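Local coordinates for protein LEOA (Escherichia coli, PDB 4AUR) that probably binds and hydrolyses GTP as a bacterial member of the dynamin family, with a link to the LT toxin of enterotoxigenic strains, at residues Asp146-Leu151 with Met179-Ser184; Ile173-Lys178 with Val223-Asn228; Ser385-Gln390 with Thr448-Lys453; Ser402-Leu407 with Thr436-Arg441. All coordinates share one frame; numbering follows the deposited sequence.

Interactions 1 and 2 belong to the GTPase domain and touch each other. Interaction 2 uses strand 172-177, and interaction 1 uses the loop that follows it. Interaction 2 is core: backbone hydrogen bonds join two parallel strands. Interaction 1 is partly buried and joins two loops by small apolar contacts. Interactions 3 and 4 lie in the helical domain, and both use helix 368-408. Their centres are about 24 Å apart. Interaction 4 is a partly buried helix pair with apolar contacts and one long salt bridge. Interaction 3 is a surface contact made largely by one tyrosine ring. About 92 Å separates the centres of interactions 2 and 3.

Interaction 1 of 4, residues Asp146-Leu151 with Met179-Ser184; sequences DATNPL and MDEVTS
Ala147 and Met179 have their CA atoms 5.3 Å apart, and the two loops then separate slightly, to 6.3 Å between the CA atoms of Thr148 and Val182. Met179 is present as selenomethionine. Its CB bond leads away from Ala147, but the chain bends at chi2 (-97°) and again at chi3, which brings CE back against the Ala147 methyl. Val182 packs on the same alanine with one branch. Its CG2 lies 3.8 Å from Ala147 CB and also rests on the Ala147 carbonyl group. A backbone bond from Val182 N to Met179 O turns the chain, so that both residues can reach Ala147.

Thr148 marks the more exposed side of the contact. The methyl Thr148 CG2 comes within 3.9 Å of the backbone oxygen Glu181 O and 4.2 Å of Val182 CG2. With chi1 at 49°, OG1 points the other way, to the carboxylate of Asp146. Asp146 OD1 accepts from Thr148 N at 2.9 Å through its anti lone pair, which forms an Asx turn. It also accepts from Thr148 OG1, which comes from above the carboxylate plane. These two bonds fix the turn that follows strand 140-146.

Residues 177-180 read Asn-Lys-Met-Asp and match the N/TKxD (G4) motif of GTPases, so Met179 is probably the variable position of that motif. Helix 188-209 covers the contact: its Lys198 touches Met179 and bonds to Ala147 O, while Gln194 touches Val182. The two loops follow the neighbouring parallel strands 140-146 and 172-177.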
# COMPACT_ATOMS: atom_id res chain seq x y z
N ASP A 146 14.64 16.18 51.08
CA ASP A 146 15.55 15.84 52.16
C ASP A 146 15.74 14.36 52.23
O ASP A 146 14.84 13.59 51.91
CB ASP A 146 15.04 16.37 53.52
CG ASP A 146 16.19 16.64 54.53
OD1 ASP A 146 16.75 15.66 55.08
OD2 ASP A 146 16.52 17.83 54.78
N ALA A 147 16.92 13.96 52.66
CA ALA A 147 17.23 12.57 52.84
C ALA A 147 16.60 11.97 54.11
O ALA A 147 16.14 10.82 54.11
CB ALA A 147 18.73 12.41 52.88
N THR A 148 16.63 12.73 55.20
CA THR A 148 16.11 12.23 56.48
C THR A 148 14.61 11.97 56.41
O THR A 148 14.15 10.90 56.79
CB THR A 148 16.40 13.20 57.65
OG1 THR A 148 16.00 14.54 57.29
CG2 THR A 148 17.88 13.20 57.99
N ASN A 149 13.86 12.95 55.92
CA ASN A 149 12.41 12.86 55.82
C ASN A 149 11.93 13.43 54.47
O ASN A 149 11.45 14.57 54.41
CB ASN A 149 11.76 13.58 57.01
CG ASN A 149 10.25 13.60 56.94
OD1 ASN A 149 9.60 12.65 56.48
ND2 ASN A 149 9.67 14.70 57.42
N PRO A 150 12.10 12.66 53.38
CA PRO A 150 11.85 13.14 52.01
C PRO A 150 10.44 13.68 51.77
O PRO A 150 9.46 12.96 51.95
CB PRO A 150 12.10 11.90 51.15
CG PRO A 150 12.08 10.75 52.09
CD PRO A 150 12.64 11.29 53.36
N LEU A 151 10.38 14.95 51.38
CA LEU A 151 9.17 15.63 50.95
C LEU A 151 8.48 16.22 52.14
O LEU A 151 7.90 15.49 52.92
CB LEU A 151 8.21 14.72 50.16
CG LEU A 151 7.02 15.44 49.50
CD1 LEU A 151 7.51 16.48 48.51
CD2 LEU A 151 6.08 14.48 48.81
N MSE A 179 22.27 12.78 51.34
CA MSE A 179 22.24 11.38 51.70
C MSE A 179 23.30 11.08 52.75
O MSE A 179 23.19 10.09 53.50
CB MSE A 179 22.32 10.55 50.43
CG MSE A 179 20.97 10.62 49.73
SE MSE A 179 19.94 9.02 50.20
CE MSE A 179 18.34 9.72 51.10
N ASP A 180 24.32 11.94 52.84
CA ASP A 180 25.35 11.80 53.87
C ASP A 180 24.75 11.56 55.26
O ASP A 180 25.15 10.62 55.95
CB ASP A 180 26.36 12.98 53.88
CG ASP A 180 25.68 14.36 53.84
OD1 ASP A 180 24.52 14.46 53.39
OD2 ASP A 180 26.33 15.35 54.25
N GLU A 181 23.77 12.37 55.66
CA GLU A 181 23.19 12.19 56.99
C GLU A 181 22.13 11.11 57.04
O GLU A 181 21.23 11.16 57.85
CB GLU A 181 22.69 13.52 57.60
CG GLU A 181 21.75 14.36 56.76
CD GLU A 181 22.20 15.82 56.69
OE1 GLU A 181 23.40 16.04 56.42
OE2 GLU A 181 21.37 16.73 56.91
N VAL A 182 22.26 10.12 56.17
CA VAL A 182 21.50 8.88 56.29
C VAL A 182 22.39 7.62 56.14
O VAL A 182 21.96 6.51 56.46
CB VAL A 182 20.32 8.88 55.30
CG1 VAL A 182 19.68 7.50 55.16
CG2 VAL A 182 19.27 9.89 55.74
N THR A 183 23.64 7.80 55.71
CA THR A 183 24.48 6.66 55.33
C THR A 183 25.95 7.07 55.21
O THR A 183 26.28 8.25 55.24
CB THR A 183 23.95 6.01 54.03
OG1 THR A 183 23.60 4.65 54.28
CG2 THR A 183 24.97 6.02 52.90
N SER A 184 26.82 6.07 55.09
CA SER A 184 28.23 6.29 54.77
C SER A 184 28.37 6.51 53.25
O SER A 184 27.90 5.70 52.45
CB SER A 184 29.08 5.07 55.21
OG SER A 184 30.47 5.20 54.89

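Interaction 2 of 4, residues Ile173-Lys178 with Val223-Asn228; sequences IFVINK and VCVASN
Val175 with Val223 and Ile176 with Cys224 form parallel bridges between strands 172-177 and 221-224. This is the edge of the P-loop NTPase sheet, as in GTPases. Phe174 O takes Val223 N at 3.0 Å. Val223 O then takes Ile176 N, and Ile176 O takes Val225 N, each at 2.7 Å.

Ile176 can be followed outward. Its CB lies 3.8 Å from Val223 O. CG1 stays near the same oxygen at 4.2 Å. CD1 ends beside Cys224 SG at 4.1 Å. Leu202 of helix 188-209 touches Ile176, and Ala195 and Lys199 of that helix touch Cys224. Val175 and Val223 occupy the other face of the sheet, where Leu253 of helix 250-273 touches Val175.

Beyond the bridges, Asn177 and Lys178 begin the probable G4 motif, and Val225-Asn228 probably form the G5 loop. Two bonds reach the probable P-loop: Lys178 NZ to Ser63 O and Asn177 ND2 to Asp64 O. Toward Ser227, Asn177 ND2 makes a weak bond to OG at 3.3 Å. Asn177 OD1 receives Ser227 N at 3.0 Å, in the carbonyl plane, with an N-H...O angle of 156°.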
# COMPACT_ATOMS: atom_id res chain seq x y z
N ILE A 173 12.89 15.40 37.82
CA ILE A 173 13.72 14.56 38.67
C ILE A 173 13.57 14.98 40.12
O ILE A 173 13.91 16.12 40.49
CB ILE A 173 15.23 14.69 38.36
CG1 ILE A 173 15.54 14.22 36.95
CG2 ILE A 173 16.02 13.82 39.31
CD1 ILE A 173 16.76 14.91 36.38
N PHE A 174 13.06 14.06 40.94
CA PHE A 174 13.11 14.26 42.38
C PHE A 174 14.49 13.89 42.88
O PHE A 174 15.01 12.80 42.57
CB PHE A 174 12.04 13.46 43.07
CG PHE A 174 10.69 13.95 42.76
CD1 PHE A 174 10.13 14.94 43.52
CD2 PHE A 174 9.99 13.47 41.67
CE1 PHE A 174 8.89 15.43 43.22
CE2 PHE A 174 8.75 13.95 41.36
CZ PHE A 174 8.20 14.94 42.13
N VAL A 175 15.07 14.81 43.64
CA VAL A 175 16.46 14.75 43.96
C VAL A 175 16.56 14.65 45.45
O VAL A 175 16.37 15.65 46.16
CB VAL A 175 17.17 16.00 43.46
CG1 VAL A 175 18.60 16.05 43.96
CG2 VAL A 175 17.14 16.00 41.94
N ILE A 176 16.80 13.43 45.93
CA ILE A 176 16.90 13.21 47.36
C ILE A 176 18.31 13.58 47.73
O ILE A 176 19.25 12.88 47.37
CB ILE A 176 16.57 11.79 47.80
CG1 ILE A 176 15.17 11.40 47.33
CG2 ILE A 176 16.60 11.75 49.30
CD1 ILE A 176 14.83 9.93 47.48
N ASN A 177 18.40 14.72 48.43
CA ASN A 177 19.65 15.39 48.76
C ASN A 177 20.04 15.24 50.24
O ASN A 177 19.19 15.04 51.10
CB ASN A 177 19.52 16.88 48.47
CG ASN A 177 20.84 17.59 48.54
OD1 ASN A 177 21.87 16.99 48.28
ND2 ASN A 177 20.84 18.86 48.92
N LYS A 178 21.33 15.36 50.50
CA LYS A 178 21.93 15.15 51.82
C LYS A 178 21.82 13.68 52.20
O LYS A 178 21.32 13.35 53.27
CB LYS A 178 21.28 16.03 52.90
CG LYS A 178 21.32 17.52 52.63
CD LYS A 178 20.12 18.20 53.25
CE LYS A 178 20.37 19.67 53.54
NZ LYS A 178 19.18 20.29 54.20
N VAL A 223 16.56 10.30 42.20
CA VAL A 223 17.98 10.21 42.28
C VAL A 223 18.42 10.62 43.67
O VAL A 223 17.94 11.61 44.22
CB VAL A 223 18.61 11.11 41.21
CG1 VAL A 223 19.98 11.58 41.63
CG2 VAL A 223 18.70 10.34 39.89
N CYS A 224 19.34 9.86 44.24
CA CYS A 224 19.83 10.12 45.58
C CYS A 224 21.20 10.77 45.47
O CYS A 224 22.04 10.35 44.68
CB CYS A 224 19.88 8.82 46.38
SG CYS A 224 18.29 7.95 46.50
N VAL A 225 21.44 11.80 46.26
CA VAL A 225 22.60 12.63 46.04
C VAL A 225 23.02 13.29 47.35
O VAL A 225 22.26 13.29 48.33
CB VAL A 225 22.23 13.66 44.94
CG1 VAL A 225 22.76 15.07 45.20
CG2 VAL A 225 22.65 13.15 43.57
N ALA A 226 24.24 13.83 47.38
CA ALA A 226 24.75 14.54 48.53
C ALA A 226 25.48 15.78 48.11
O ALA A 226 26.68 15.86 48.27
CB ALA A 226 25.67 13.64 49.32
N SER A 227 24.75 16.75 47.58
CA SER A 227 25.34 17.96 46.98
C SER A 227 26.58 18.52 47.69
O SER A 227 27.53 18.96 47.04
CB SER A 227 24.30 19.07 46.94
OG SER A 227 24.02 19.54 48.25
N ASN A 228 26.52 18.53 49.02
CA ASN A 228 27.55 19.12 49.87
C ASN A 228 27.85 18.15 51.00
O ASN A 228 27.33 18.30 52.09
CB ASN A 228 27.02 20.46 50.42
CG ASN A 228 28.02 21.18 51.31
OD1 ASN A 228 29.18 20.78 51.44
ND2 ASN A 228 27.56 22.27 51.92

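Interaction 3 of 4, residues Ser385-Gln390 with Thr448-Lys453; sequences STAVSQ and TGYVYK
Thr386 holds its methyl CG2 opposite the backbone N (OG1 at chi1 -72°), and Tyr450 swings its ring beside its own N (chi1 -78°). Together these settings bring the methyl over the ring. CG2 stands 3.5 Å from the Tyr450 ring centroid and only 9° off the ring normal. This is a CH-pi contact over the face. All six ring carbons are therefore at a similar distance from the methyl, with Tyr450 CD2 and CE2 each at 3.6 Å from Thr386 CG2. The hydroxyl of Thr386 is turned back into its own helix, where OG1 bonds Phe382 O. The methyl is thus left facing the tyrosine. Within helix 368-408, Ser389 OG also bonds Thr386 O at 3.0 Å.

At the far end of the ring, Tyr450 OH reaches Ala387 CB at 3.9 Å. Gln390, one turn further along the helix, comes near the same ring obliquely. Its OE1 is 4.1 Å from Tyr450 CE1, and the amide and ring planes are 30° apart. The Gln390 chain bends at chi2, which lays its amide against the methyl CG2 of Thr448. The modelled separation there is too short to rely on at this resolution, so the contact is read as packing.

Thr448 is the first residue to leave helical geometry after helix 430-447. Its OG1 bonds Ile444 O, back in that helix, and Ser393 OG on helix 368-408. Gly449 then leads the chain outward to Tyr450. The loop after helix 430-447 is thus held on the side of helix 368-408, within the long helical domain of the dynamin-like kind.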
# COMPACT_ATOMS: atom_id res chain seq x y z
N SER A 385 -13.69 -24.95 -32.10
CA SER A 385 -13.25 -23.56 -32.21
C SER A 385 -14.13 -22.57 -31.46
O SER A 385 -13.64 -21.59 -30.91
CB SER A 385 -13.10 -23.14 -33.68
OG SER A 385 -14.33 -22.67 -34.20
N THR A 386 -15.43 -22.78 -31.43
CA THR A 386 -16.30 -21.99 -30.53
C THR A 386 -15.92 -22.22 -29.05
O THR A 386 -16.01 -21.32 -28.25
CB THR A 386 -17.81 -22.27 -30.78
OG1 THR A 386 -18.21 -21.69 -32.04
CG2 THR A 386 -18.69 -21.68 -29.67
N ALA A 387 -15.48 -23.42 -28.69
CA ALA A 387 -15.09 -23.67 -27.31
C ALA A 387 -13.80 -22.97 -26.95
O ALA A 387 -13.60 -22.65 -25.78
CB ALA A 387 -14.97 -25.17 -27.06
N VAL A 388 -12.92 -22.75 -27.92
CA VAL A 388 -11.67 -22.02 -27.70
C VAL A 388 -11.99 -20.58 -27.32
O VAL A 388 -11.46 -20.03 -26.36
CB VAL A 388 -10.77 -22.03 -28.96
CG1 VAL A 388 -9.70 -20.93 -28.93
CG2 VAL A 388 -10.11 -23.40 -29.10
N SER A 389 -12.88 -19.98 -28.08
CA SER A 389 -13.28 -18.62 -27.84
C SER A 389 -14.05 -18.50 -26.52
O SER A 389 -14.09 -17.43 -25.91
CB SER A 389 -14.15 -18.12 -28.99
OG SER A 389 -15.49 -18.41 -28.71
N GLN A 390 -14.65 -19.60 -26.09
CA GLN A 390 -15.31 -19.59 -24.82
C GLN A 390 -14.34 -19.64 -23.66
O GLN A 390 -14.60 -19.03 -22.64
CB GLN A 390 -16.30 -20.74 -24.70
CG GLN A 390 -17.41 -20.44 -23.70
CD GLN A 390 -18.60 -19.70 -24.31
OE1 GLN A 390 -18.75 -19.61 -25.54
NE2 GLN A 390 -19.45 -19.19 -23.45
N THR A 448 -19.83 -13.30 -26.33
CA THR A 448 -19.63 -14.74 -26.11
C THR A 448 -20.88 -15.53 -26.43
O THR A 448 -21.94 -15.29 -25.81
CB THR A 448 -19.25 -15.00 -24.63
OG1 THR A 448 -18.19 -14.11 -24.25
CG2 THR A 448 -18.81 -16.42 -24.42
N GLY A 449 -20.79 -16.47 -27.37
CA GLY A 449 -21.98 -17.21 -27.76
C GLY A 449 -21.81 -18.33 -28.75
O GLY A 449 -21.26 -18.12 -29.83
N TYR A 450 -22.27 -19.52 -28.39
CA TYR A 450 -22.65 -20.54 -29.37
C TYR A 450 -23.80 -19.96 -30.17
O TYR A 450 -24.67 -19.32 -29.61
CB TYR A 450 -23.13 -21.84 -28.72
CG TYR A 450 -22.02 -22.70 -28.23
CD1 TYR A 450 -21.43 -22.47 -27.00
CD2 TYR A 450 -21.53 -23.74 -29.00
CE1 TYR A 450 -20.38 -23.24 -26.56
CE2 TYR A 450 -20.49 -24.54 -28.56
CZ TYR A 450 -19.92 -24.28 -27.33
OH TYR A 450 -18.87 -25.09 -26.88
N VAL A 451 -23.77 -20.19 -31.48
CA VAL A 451 -24.70 -19.59 -32.39
C VAL A 451 -25.30 -20.70 -33.25
O VAL A 451 -24.65 -21.74 -33.47
CB VAL A 451 -23.99 -18.54 -33.27
CG1 VAL A 451 -23.28 -19.18 -34.47
CG2 VAL A 451 -24.95 -17.45 -33.73
N TYR A 452 -26.54 -20.52 -33.66
CA TYR A 452 -27.14 -21.39 -34.65
C TYR A 452 -27.64 -20.55 -35.82
O TYR A 452 -28.52 -19.70 -35.65
CB TYR A 452 -28.31 -22.21 -34.10
CG TYR A 452 -28.79 -23.19 -35.16
CD1 TYR A 452 -28.13 -24.40 -35.36
CD2 TYR A 452 -29.83 -22.86 -36.02
CE1 TYR A 452 -28.53 -25.28 -36.34
CE2 TYR A 452 -30.23 -23.73 -37.01
CZ TYR A 452 -29.58 -24.95 -37.18
OH TYR A 452 -29.97 -25.83 -38.18
N LYS A 453 -27.06 -20.80 -37.00
CA LYS A 453 -27.44 -20.14 -38.25
C LYS A 453 -27.73 -21.20 -39.31
O LYS A 453 -26.81 -21.92 -39.75
CB LYS A 453 -26.35 -19.13 -38.72
CG LYS A 453 -24.89 -19.51 -38.42
CD LYS A 453 -23.97 -18.28 -38.43
CE LYS A 453 -22.51 -18.60 -38.08
NZ LYS A 453 -21.82 -19.44 -39.11

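Interaction 4 of 4, residues Ser402-Leu407 with Thr436-Arg441; sequences SSESFL and TILAAR
Glu404 and Leu438 touch along several atoms, their side chains crossing at about a right angle. The aliphatic part of Glu404 runs past the Leu438 branch CD2, which lies 3.6 Å from Glu404 CG and 3.7 Å from its CB. The other branch, CD1, comes near Glu404 OE2. Beside this pair, Ile437 sends CD1 between two residues of the facing helix. It meets Ser403 CB at 3.6 Å and Leu407 CD1 at 4.2 Å.

The carboxylate of Glu404 extends onward to Arg441. Glu404 lies nearly straight, with CG opposite the backbone N (chi1 171°), and this carries OE1 to Arg441. Glu404 OE1 and Arg441 NH1 form a salt bridge at 3.4 Å. The distance is long, and the carboxylate and guanidinium planes stand 88° apart, so the two groups do not meet flat as a paired bidentate bridge.

The helices carrying these residues, 368-408 and 430-447, pack antiparallel within the elongated helical domain characteristic of dynamin-like proteins. Their local axes come within 9.9 Å at an angle of 155° between N-to-C directions.

Further partners set the position of the charged and apolar groups. Arg441 NH1 is also bonded to Ser401 OG on helix 368-408. Lys434, one turn before Leu438 on helix 430-447, also touches Glu404. On the apolar side, Phe299 of helix 275-343 touches both Leu407 and Ile437.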
# COMPACT_ATOMS: atom_id res chain seq x y z
N SER A 402 -11.92 -10.13 -10.85
CA SER A 402 -11.09 -10.08 -9.65
C SER A 402 -10.53 -8.68 -9.42
O SER A 402 -10.12 -8.35 -8.33
CB SER A 402 -9.96 -11.10 -9.71
OG SER A 402 -9.15 -10.83 -10.83
N SER A 403 -10.49 -7.86 -10.47
CA SER A 403 -10.19 -6.46 -10.31
C SER A 403 -11.40 -5.77 -9.66
O SER A 403 -11.25 -5.04 -8.69
CB SER A 403 -9.86 -5.81 -11.64
OG SER A 403 -8.73 -6.41 -12.23
N GLU A 404 -12.59 -6.03 -10.18
CA GLU A 404 -13.80 -5.47 -9.59
C GLU A 404 -13.82 -5.74 -8.10
O GLU A 404 -14.11 -4.86 -7.29
CB GLU A 404 -15.04 -6.11 -10.22
CG GLU A 404 -16.34 -5.74 -9.50
CD GLU A 404 -17.50 -6.74 -9.68
OE1 GLU A 404 -17.28 -7.91 -10.11
OE2 GLU A 404 -18.65 -6.32 -9.36
N SER A 405 -13.49 -6.98 -7.76
CA SER A 405 -13.57 -7.49 -6.41
C SER A 405 -12.47 -6.93 -5.52
O SER A 405 -12.65 -6.81 -4.33
CB SER A 405 -13.50 -9.03 -6.48
OG SER A 405 -13.36 -9.64 -5.23
N PHE A 406 -11.33 -6.58 -6.10
CA PHE A 406 -10.27 -5.93 -5.35
C PHE A 406 -10.74 -4.52 -5.01
O PHE A 406 -10.81 -4.15 -3.83
CB PHE A 406 -8.97 -5.88 -6.14
CG PHE A 406 -7.88 -5.12 -5.44
CD1 PHE A 406 -7.16 -5.71 -4.42
CD2 PHE A 406 -7.58 -3.82 -5.80
CE1 PHE A 406 -6.16 -5.00 -3.76
CE2 PHE A 406 -6.56 -3.14 -5.16
CZ PHE A 406 -5.87 -3.72 -4.13
N LEU A 407 -11.10 -3.76 -6.05
CA LEU A 407 -11.64 -2.41 -5.90
C LEU A 407 -12.89 -2.31 -5.03
O LEU A 407 -13.16 -1.26 -4.50
CB LEU A 407 -11.95 -1.82 -7.26
CG LEU A 407 -10.79 -1.58 -8.22
CD1 LEU A 407 -11.36 -1.15 -9.55
CD2 LEU A 407 -9.86 -0.51 -7.75
N THR A 436 -15.70 0.97 -15.48
CA THR A 436 -15.08 0.86 -16.76
C THR A 436 -14.77 -0.60 -17.02
O THR A 436 -15.01 -1.13 -18.10
CB THR A 436 -13.84 1.75 -16.74
OG1 THR A 436 -14.30 3.10 -16.75
CG2 THR A 436 -12.96 1.54 -17.93
N ILE A 437 -14.25 -1.25 -16.00
CA ILE A 437 -14.08 -2.69 -15.96
C ILE A 437 -15.42 -3.43 -16.25
O ILE A 437 -15.51 -4.19 -17.20
CB ILE A 437 -13.44 -3.09 -14.61
CG1 ILE A 437 -11.96 -2.74 -14.64
CG2 ILE A 437 -13.56 -4.56 -14.34
CD1 ILE A 437 -11.29 -2.91 -13.31
N LEU A 438 -16.47 -3.17 -15.47
CA LEU A 438 -17.74 -3.90 -15.61
C LEU A 438 -18.48 -3.69 -16.92
O LEU A 438 -19.25 -4.54 -17.33
CB LEU A 438 -18.71 -3.56 -14.49
CG LEU A 438 -18.28 -3.79 -13.04
CD1 LEU A 438 -19.53 -4.00 -12.20
CD2 LEU A 438 -17.35 -4.98 -12.88
N ALA A 439 -18.31 -2.55 -17.56
CA ALA A 439 -18.85 -2.37 -18.89
C ALA A 439 -18.01 -3.15 -19.90
O ALA A 439 -18.50 -3.53 -20.95
CB ALA A 439 -18.89 -0.90 -19.25
N ALA A 440 -16.75 -3.38 -19.61
CA ALA A 440 -15.94 -4.19 -20.50
C ALA A 440 -16.28 -5.66 -20.33
O ALA A 440 -16.30 -6.41 -21.30
CB ALA A 440 -14.47 -3.97 -20.26
N ARG A 441 -16.53 -6.08 -19.09
CA ARG A 441 -16.97 -7.42 -18.82
C ARG A 441 -18.37 -7.66 -19.37
O ARG A 441 -18.71 -8.77 -19.72
CB ARG A 441 -16.94 -7.70 -17.32
CG ARG A 441 -17.04 -9.17 -16.99
CD ARG A 441 -17.24 -9.42 -15.51
NE ARG A 441 -18.56 -8.97 -15.08
CZ ARG A 441 -19.03 -9.07 -13.84
NH1 ARG A 441 -18.29 -9.61 -12.90
NH2 ARG A 441 -20.24 -8.60 -13.54